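Local atomic coordinates of protein yjcS (Bacillus subtilis, PDB entry 1Q8B), a protein that is of unknown function but belongs to the antibiotic biosynthesis monooxygenase (ABM) family of dimeric alpha-beta barrel proteins, consistent with a catalytic role. Residues 36-41 against 49-54; 22-27 against 90-95. All blocks are in the same frame, centred on the assembly; numbering follows the deposited sequence.

Contact 1: 36-41 against 49-54; sequences KKLEEE and ITFHAY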
ATOM      1  N   LYS A  36     -10.569  -6.343  13.515  1.00 22.29           N
ATOM      2  CA  LYS A  36     -10.733  -7.767  13.272  1.00 22.88           C
ATOM      3  C   LYS A  36     -11.076  -8.001  11.809  1.00 22.52           C
ATOM      4  O   LYS A  36     -10.623  -8.971  11.208  1.00 21.79           O
ATOM      5  CB  LYS A  36     -11.808  -8.347  14.187  1.00 24.21           C
ATOM      6  CG  LYS A  36     -11.326  -8.479  15.626  1.00 26.52           C
ATOM      7  CD  LYS A  36     -10.069  -9.346  15.680  1.00 28.32           C
ATOM      8  CE  LYS A  36      -9.343  -9.257  17.010  1.00 28.96           C
ATOM      9  NZ  LYS A  36      -8.099 -10.082  16.957  1.00 30.17           N
ATOM     10  N   LYS A  37     -11.866  -7.107  11.222  1.00 22.53           N
ATOM     11  CA  LYS A  37     -12.205  -7.254   9.813  1.00 22.91           C
ATOM     12  C   LYS A  37     -10.934  -7.045   9.002  1.00 22.24           C
ATOM     13  O   LYS A  37     -10.668  -7.776   8.040  1.00 22.58           O
ATOM     14  CB  LYS A  37     -13.267  -6.237   9.397  1.00 24.86           C
ATOM     15  CG  LYS A  37     -14.609  -6.422  10.105  1.00 28.38           C
ATOM     16  CD  LYS A  37     -15.751  -5.758   9.344  1.00 30.89           C
ATOM     17  CE  LYS A  37     -15.477  -4.283   9.093  1.00 32.90           C
ATOM     18  NZ  LYS A  37     -16.508  -3.661   8.205  1.00 35.69           N
ATOM     19  N   LEU A  38     -10.144  -6.047   9.397  1.00 21.23           N
ATOM     20  CA  LEU A  38      -8.882  -5.759   8.718  1.00 20.29           C
ATOM     21  C   LEU A  38      -7.957  -6.963   8.838  1.00 20.09           C
ATOM     22  O   LEU A  38      -7.327  -7.366   7.865  1.00 19.32           O
ATOM     23  CB  LEU A  38      -8.200  -4.535   9.332  1.00 19.93           C
ATOM     24  CG  LEU A  38      -6.794  -4.241   8.799  1.00 19.89           C
ATOM     25  CD1 LEU A  38      -6.857  -3.921   7.310  1.00 19.13           C
ATOM     26  CD2 LEU A  38      -6.192  -3.083   9.575  1.00 19.55           C
ATOM     27  N   GLU A  39      -7.886  -7.532  10.041  1.00 20.06           N
ATOM     28  CA  GLU A  39      -7.047  -8.694  10.292  1.00 20.94           C
ATOM     29  C   GLU A  39      -7.446  -9.848   9.387  1.00 21.92           C
ATOM     30  O   GLU A  39      -6.595 -10.539   8.822  1.00 21.59           O
ATOM     31  CB  GLU A  39      -7.152  -9.131  11.760  1.00 20.41           C
ATOM     32  CG  GLU A  39      -6.566 -10.516  12.014  1.00 20.15           C
ATOM     33  CD  GLU A  39      -6.336 -10.823  13.485  1.00 20.62           C
ATOM     34  OE1 GLU A  39      -6.031 -11.993  13.802  1.00 20.86           O
ATOM     35  OE2 GLU A  39      -6.444  -9.903  14.322  1.00 20.90           O
ATOM     36  N   GLU A  40      -8.749 -10.051   9.242  1.00 23.35           N
ATOM     37  CA  GLU A  40      -9.241 -11.134   8.411  1.00 25.27           C
ATOM     38  C   GLU A  40      -8.842 -10.973   6.949  1.00 24.88           C
ATOM     39  O   GLU A  40      -8.421 -11.934   6.301  1.00 24.68           O
ATOM     40  CB  GLU A  40     -10.758 -11.231   8.514  1.00 27.77           C
ATOM     41  CG  GLU A  40     -11.285 -12.513   7.922  1.00 33.10           C
ATOM     42  CD  GLU A  40     -12.788 -12.575   7.936  1.00 36.35           C
ATOM     43  OE1 GLU A  40     -13.375 -12.402   9.030  1.00 38.59           O
ATOM     44  OE2 GLU A  40     -13.375 -12.802   6.853  1.00 38.36           O
ATOM     45  N   GLU A  41      -8.967  -9.756   6.433  1.00 24.59           N
ATOM     46  CA  GLU A  41      -8.622  -9.494   5.044  1.00 24.94           C
ATOM     47  C   GLU A  41      -7.117  -9.450   4.760  1.00 24.23           C
ATOM     48  O   GLU A  41      -6.677  -9.928   3.713  1.00 23.70           O
ATOM     49  CB  GLU A  41      -9.286  -8.191   4.567  1.00 26.25           C
ATOM     50  CG  GLU A  41     -10.791  -8.313   4.339  1.00 28.28           C
ATOM     51  CD  GLU A  41     -11.149  -9.497   3.438  1.00 29.97           C
ATOM     52  OE1 GLU A  41     -10.833  -9.452   2.227  1.00 30.04           O
ATOM     53  OE2 GLU A  41     -11.739 -10.480   3.951  1.00 30.80           O
ATOM     54  N   ILE A  49       2.393 -13.337   6.097  1.00 21.93           N
ATOM     55  CA  ILE A  49       2.602 -14.613   6.773  1.00 21.57           C
ATOM     56  C   ILE A  49       1.659 -14.607   7.980  1.00 21.67           C
ATOM     57  O   ILE A  49       0.930 -15.565   8.203  1.00 22.45           O
ATOM     58  CB  ILE A  49       4.076 -14.786   7.228  1.00 21.73           C
ATOM     59  CG1 ILE A  49       4.974 -14.976   6.008  1.00 21.40           C
ATOM     60  CG2 ILE A  49       4.211 -15.988   8.149  1.00 21.33           C
ATOM     61  CD1 ILE A  49       6.460 -14.975   6.325  1.00 21.88           C
ATOM     62  N   THR A  50       1.669 -13.526   8.756  1.00 21.18           N
ATOM     63  CA  THR A  50       0.762 -13.407   9.893  1.00 21.55           C
ATOM     64  C   THR A  50       0.451 -11.940  10.200  1.00 20.04           C
ATOM     65  O   THR A  50       1.263 -11.050   9.956  1.00 20.30           O
ATOM     66  CB  THR A  50       1.322 -14.072  11.199  1.00 23.22           C
ATOM     67  OG1 THR A  50       2.442 -13.329  11.683  1.00 26.58           O
ATOM     68  CG2 THR A  50       1.751 -15.496  10.946  1.00 24.29           C
ATOM     69  N   PHE A  51      -0.746 -11.701  10.716  1.00 18.54           N
ATOM     70  CA  PHE A  51      -1.181 -10.370  11.101  1.00 17.88           C
ATOM     71  C   PHE A  51      -2.215 -10.581  12.193  1.00 17.66           C
ATOM     72  O   PHE A  51      -3.211 -11.273  11.984  1.00 17.33           O
ATOM     73  CB  PHE A  51      -1.833  -9.627   9.931  1.00 17.60           C
ATOM     74  CG  PHE A  51      -2.171  -8.183  10.238  1.00 17.63           C
ATOM     75  CD1 PHE A  51      -1.293  -7.158   9.897  1.00 17.13           C
ATOM     76  CD2 PHE A  51      -3.365  -7.853  10.882  1.00 17.38           C
ATOM     77  CE1 PHE A  51      -1.600  -5.822  10.187  1.00 17.29           C
ATOM     78  CE2 PHE A  51      -3.680  -6.522  11.179  1.00 17.11           C
ATOM     79  CZ  PHE A  51      -2.797  -5.504  10.830  1.00 16.93           C
ATOM     80  N   HIS A  52      -1.975  -9.997  13.359  1.00 17.29           N
ATOM     81  CA  HIS A  52      -2.904 -10.143  14.470  1.00 17.87           C
ATOM     82  C   HIS A  52      -2.968  -8.845  15.257  1.00 17.57           C
ATOM     83  O   HIS A  52      -1.942  -8.236  15.555  1.00 17.83           O
ATOM     84  CB  HIS A  52      -2.455 -11.297  15.377  1.00 18.56           C
ATOM     85  CG  HIS A  52      -3.416 -11.619  16.481  1.00 19.06           C
ATOM     86  ND1 HIS A  52      -4.737 -11.938  16.250  1.00 18.96           N
ATOM     87  CD2 HIS A  52      -3.241 -11.685  17.824  1.00 19.37           C
ATOM     88  CE1 HIS A  52      -5.334 -12.189  17.402  1.00 19.21           C
ATOM     89  NE2 HIS A  52      -4.450 -12.042  18.372  1.00 18.95           N
ATOM     90  N   ALA A  53      -4.181  -8.423  15.581  1.00 17.48           N
ATOM     91  CA  ALA A  53      -4.389  -7.193  16.327  1.00 17.83           C
ATOM     92  C   ALA A  53      -5.147  -7.495  17.618  1.00 18.23           C
ATOM     93  O   ALA A  53      -6.046  -8.337  17.628  1.00 18.68           O
ATOM     94  CB  ALA A  53      -5.179  -6.198  15.479  1.00 17.31           C
ATOM     95  N   TYR A  54      -4.776  -6.819  18.705  1.00 17.32           N
ATOM     96  CA  TYR A  54      -5.458  -7.019  19.972  1.00 17.25           C
ATOM     97  C   TYR A  54      -5.284  -5.777  20.836  1.00 17.60           C
ATOM     98  O   TYR A  54      -4.282  -5.068  20.738  1.00 16.91           O
ATOM     99  CB  TYR A  54      -4.933  -8.279  20.676  1.00 16.35           C
ATOM    100  CG  TYR A  54      -3.620  -8.114  21.389  1.00 15.56           C
ATOM    101  CD1 TYR A  54      -3.568  -7.602  22.687  1.00 15.74           C
ATOM    102  CD2 TYR A  54      -2.429  -8.481  20.773  1.00 15.85           C
ATOM    103  CE1 TYR A  54      -2.351  -7.463  23.363  1.00 16.26           C
ATOM    104  CE2 TYR A  54      -1.214  -8.349  21.430  1.00 16.31           C
ATOM    105  CZ  TYR A  54      -1.178  -7.838  22.726  1.00 16.35           C
ATOM    106  OH  TYR A  54       0.033  -7.702  23.367  1.00 16.02           O
TER
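Glu39 OE2 accepts from two donors, one on each face of its carboxylate: Lys36 NZ at 3.1 Å, a salt bridge within the helix, and the backbone N of Ala53. In this ferredoxin-like ABM fold, residues 36-41 of helix 28-42 run antiparallel to residues 50-54 of strand 48-55, an outermost strand of the chain's sheet, and Glu39 ties the two together. CG of Glu39 lies anti to the backbone N (chi1 167°) and the chain is extended beyond it. This carries the carboxylate across to the strand. The other oxygen, Glu39 OE1, takes the N-H of His52 ND1 at 2.8 Å. The bond is nearly straight and lies in the imidazole plane. It arrives on the syn side of OE1, with ring and carboxylate planes almost perpendicular. Three donors thus fix the rotation of the carboxylate. Next to this polar group, the Phe51 ring lies against the helix, its CD2 3.8 Å from Glu39 CA. CD2 of Leu38 meets Phe51 CZ more loosely, and Leu38 also packs on helix 82-88. Lys36 bends at chi2, and its NZ reaches Ala53 O at 2.8 Å, nearly in line with the carbonyl bond.

Contact 2: 22-27 against 90-95; sequences IISDKD and QELTEV
Ile23 N donates to Leu92 O at 2.9 Å. This is the main backbone bond between the loop 22-27 and the residue just before strand 93-103. The donor is tilted 35° from the carbonyl plane. Ser24 N adds a weak bond to Leu92 O at 3.3 Å, and Ile22 CA makes a CA-H...O contact with it. Three successive residues, Ile22 to Ser24, thus meet Leu92 O, though of these only Ile23 gives it a full hydrogen bond. Ile22 and Thr93 form an antiparallel non-hydrogen-bonded pair.

Van der Waals contacts flank this carbonyl. Thr93 CG2 meets Ile22 CG1 at 4.1 Å, on the sheet face that helix 28-42 covers: Ile22 touches Leu28 and Ile31, and Thr93 touches Phe35. Ile23 packs against the exposed Glu94, and the two side chains cross at about a right angle. Ile23 CG2 lies 3.8 Å from Glu94 CD, while Ile23 CD1 reaches over to Thr93 O. Leu92 approaches the loop with one branch: its CD2 is 3.6 Å from Ser24 OG and also meets the CD methylene of Lys26.

An ST turn shapes the loop itself. With chi1 at 166°, Ser24 OG points away from Ser24 N and along the chain, where Lys26 N donates to it at 3.1 Å. The polar link across is a water: the extended chain of Lys26 brings NZ to it, and it donates to Gln90 O. The side-chain amide of Gln90 is held by Glu34 of helix 28-42.

Glu91, with positive phi, follows helix 82-88. The contact thus joins the exit from that helix to the beta-alpha connection after strand 13-22, at one end of the ferredoxin-like sheet of an ABM domain.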
ATOM      1  N   ILE A  22      -4.903   4.970  20.156  1.00 21.05           N
ATOM      2  CA  ILE A  22      -6.237   5.283  19.642  1.00 21.64           C
ATOM      3  C   ILE A  22      -6.505   6.766  19.886  1.00 22.61           C
ATOM      4  O   ILE A  22      -6.456   7.236  21.022  1.00 22.37           O
ATOM      5  CB  ILE A  22      -7.349   4.463  20.351  1.00 21.22           C
ATOM      6  CG1 ILE A  22      -7.162   2.971  20.088  1.00 20.83           C
ATOM      7  CG2 ILE A  22      -8.718   4.885  19.839  1.00 20.34           C
ATOM      8  CD1 ILE A  22      -8.036   2.091  20.954  1.00 20.57           C
ATOM      9  N   ILE A  23      -6.770   7.503  18.815  1.00 24.22           N
ATOM     10  CA  ILE A  23      -7.046   8.930  18.923  1.00 25.38           C
ATOM     11  C   ILE A  23      -8.535   9.195  18.726  1.00 26.57           C
ATOM     12  O   ILE A  23      -8.999  10.327  18.843  1.00 27.31           O
ATOM     13  CB  ILE A  23      -6.218   9.731  17.895  1.00 25.40           C
ATOM     14  CG1 ILE A  23      -6.500   9.227  16.477  1.00 25.13           C
ATOM     15  CG2 ILE A  23      -4.731   9.604  18.230  1.00 24.93           C
ATOM     16  CD1 ILE A  23      -5.661   9.909  15.401  1.00 25.39           C
ATOM     17  N   SER A  24      -9.276   8.135  18.421  1.00 27.52           N
ATOM     18  CA  SER A  24     -10.719   8.211  18.237  1.00 28.39           C
ATOM     19  C   SER A  24     -11.363   8.115  19.618  1.00 29.52           C
ATOM     20  O   SER A  24     -10.748   7.613  20.561  1.00 29.77           O
ATOM     21  CB  SER A  24     -11.197   7.047  17.370  1.00 27.49           C
ATOM     22  OG  SER A  24     -12.605   6.905  17.433  1.00 27.12           O
ATOM     23  N   ASP A  25     -12.593   8.596  19.745  1.00 30.77           N
ATOM     24  CA  ASP A  25     -13.289   8.529  21.026  1.00 32.01           C
ATOM     25  C   ASP A  25     -14.376   7.465  20.976  1.00 31.52           C
ATOM     26  O   ASP A  25     -15.233   7.396  21.853  1.00 31.76           O
ATOM     27  CB  ASP A  25     -13.897   9.893  21.389  1.00 34.17           C
ATOM     28  CG  ASP A  25     -14.978  10.341  20.413  1.00 36.49           C
ATOM     29  OD1 ASP A  25     -15.443  11.496  20.541  1.00 38.38           O
ATOM     30  OD2 ASP A  25     -15.368   9.547  19.526  1.00 37.76           O
ATOM     31  N   LYS A  26     -14.336   6.635  19.945  1.00 31.17           N
ATOM     32  CA  LYS A  26     -15.324   5.579  19.799  1.00 31.44           C
ATOM     33  C   LYS A  26     -15.078   4.457  20.792  1.00 31.12           C
ATOM     34  O   LYS A  26     -14.012   4.377  21.402  1.00 30.31           O
ATOM     35  CB  LYS A  26     -15.303   5.021  18.376  1.00 32.61           C
ATOM     36  CG  LYS A  26     -15.782   6.010  17.330  1.00 34.28           C
ATOM     37  CD  LYS A  26     -15.881   5.373  15.962  1.00 35.25           C
ATOM     38  CE  LYS A  26     -16.396   6.380  14.950  1.00 36.75           C
ATOM     39  NZ  LYS A  26     -16.355   5.845  13.556  1.00 38.84           N
ATOM     40  N   ASP A  27     -16.083   3.601  20.944  1.00 31.00           N
ATOM     41  CA  ASP A  27     -16.028   2.458  21.846  1.00 31.40           C
ATOM     42  C   ASP A  27     -14.924   1.493  21.414  1.00 30.75           C
ATOM     43  O   ASP A  27     -14.846   1.121  20.245  1.00 30.67           O
ATOM     44  CB  ASP A  27     -17.379   1.734  21.831  1.00 33.18           C
ATOM     45  CG  ASP A  27     -17.397   0.501  22.722  1.00 35.17           C
ATOM     46  OD1 ASP A  27     -17.328   0.662  23.964  1.00 37.60           O
ATOM     47  OD2 ASP A  27     -17.477  -0.626  22.182  1.00 35.46           O
ATOM     48  N   GLN A  90     -10.671   6.211   8.529  1.00 25.96           N
ATOM     49  CA  GLN A  90     -11.459   6.426   9.744  1.00 25.58           C
ATOM     50  C   GLN A  90     -10.685   7.197  10.809  1.00 25.55           C
ATOM     51  O   GLN A  90     -11.264   7.675  11.783  1.00 25.57           O
ATOM     52  CB  GLN A  90     -11.929   5.082  10.314  1.00 25.37           C
ATOM     53  CG  GLN A  90     -12.909   4.364   9.404  1.00 25.65           C
ATOM     54  CD  GLN A  90     -13.392   3.049   9.969  1.00 25.51           C
ATOM     55  OE1 GLN A  90     -13.976   3.002  11.048  1.00 26.74           O
ATOM     56  NE2 GLN A  90     -13.155   1.971   9.239  1.00 25.63           N
ATOM     57  N   GLU A  91      -9.373   7.305  10.622  1.00 25.18           N
ATOM     58  CA  GLU A  91      -8.517   8.031  11.552  1.00 25.42           C
ATOM     59  C   GLU A  91      -8.758   7.605  12.993  1.00 24.62           C
ATOM     60  O   GLU A  91      -8.951   8.445  13.870  1.00 24.73           O
ATOM     61  CB  GLU A  91      -8.778   9.529  11.428  1.00 27.10           C
ATOM     62  CG  GLU A  91      -8.642  10.062  10.023  1.00 30.39           C
ATOM     63  CD  GLU A  91      -9.230  11.452   9.879  1.00 32.48           C
ATOM     64  OE1 GLU A  91      -9.143  12.019   8.768  1.00 34.26           O
ATOM     65  OE2 GLU A  91      -9.783  11.979  10.873  1.00 34.25           O
ATOM     66  N   LEU A  92      -8.733   6.302  13.240  1.00 23.56           N
ATOM     67  CA  LEU A  92      -8.969   5.779  14.579  1.00 23.05           C
ATOM     68  C   LEU A  92      -7.699   5.725  15.412  1.00 22.78           C
ATOM     69  O   LEU A  92      -7.752   5.794  16.641  1.00 22.93           O
ATOM     70  CB  LEU A  92      -9.557   4.374  14.482  1.00 22.68           C
ATOM     71  CG  LEU A  92     -10.862   4.246  13.693  1.00 23.02           C
ATOM     72  CD1 LEU A  92     -11.161   2.772  13.414  1.00 22.42           C
ATOM     73  CD2 LEU A  92     -11.988   4.917  14.478  1.00 22.88           C
ATOM     74  N   THR A  93      -6.558   5.616  14.739  1.00 22.32           N
ATOM     75  CA  THR A  93      -5.273   5.502  15.423  1.00 22.00           C
ATOM     76  C   THR A  93      -4.122   6.226  14.727  1.00 22.01           C
ATOM     77  O   THR A  93      -4.276   6.824  13.665  1.00 22.01           O
ATOM     78  CB  THR A  93      -4.828   4.018  15.503  1.00 21.97           C
ATOM     79  OG1 THR A  93      -4.687   3.502  14.170  1.00 21.74           O
ATOM     80  CG2 THR A  93      -5.846   3.171  16.253  1.00 21.17           C
ATOM     81  N   GLU A  94      -2.964   6.145  15.370  1.00 21.90           N
ATOM     82  CA  GLU A  94      -1.704   6.663  14.860  1.00 21.85           C
ATOM     83  C   GLU A  94      -0.692   5.741  15.536  1.00 21.79           C
ATOM     84  O   GLU A  94      -0.961   5.222  16.623  1.00 20.94           O
ATOM     85  CB  GLU A  94      -1.475   8.141  15.236  1.00 21.84           C
ATOM     86  CG  GLU A  94      -1.449   8.480  16.705  1.00 22.23           C
ATOM     87  CD  GLU A  94      -1.211   9.962  16.939  1.00 22.51           C
ATOM     88  OE1 GLU A  94      -1.677  10.782  16.119  1.00 24.25           O
ATOM     89  OE2 GLU A  94      -0.575  10.318  17.948  1.00 22.32           O
ATOM     90  N   VAL A  95       0.438   5.492  14.883  1.00 21.57           N
ATOM     91  CA  VAL A  95       1.456   4.614  15.455  1.00 21.55           C
ATOM     92  C   VAL A  95       2.256   5.348  16.525  1.00 22.10           C
ATOM     93  O   VAL A  95       2.775   6.436  16.284  1.00 22.11           O
ATOM     94  CB  VAL A  95       2.428   4.101  14.364  1.00 21.37           C
ATOM     95  CG1 VAL A  95       3.514   3.241  14.988  1.00 20.97           C
ATOM     96  CG2 VAL A  95       1.663   3.307  13.329  1.00 20.94           C
TER
HETATM   97  O   HOH W   1     -13.976   7.147  12.720  1.00 28.78           O

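Overall arrangement
Both contacts involve strands of one antiparallel sheet, in which the strands run in the order 48-55, 62-69, 13-22, 93-103. Contact 1 involves one outermost strand of the chain and contact 2 the other. Their centres lie about 17 Å apart, their nearest atoms about 7 Å, and they do not touch. In sequence, both segments of contact 1 fall between the two segments of contact 2. Helix 28-42 relates them: it supplies residues 36-41 to contact 1, and its earlier turns cover Ile22 and Thr93 of contact 2. Helix 82-88 packs on Leu38 of contact 1 and leads into residues 90-95. No second chain of the dimer touches either contact.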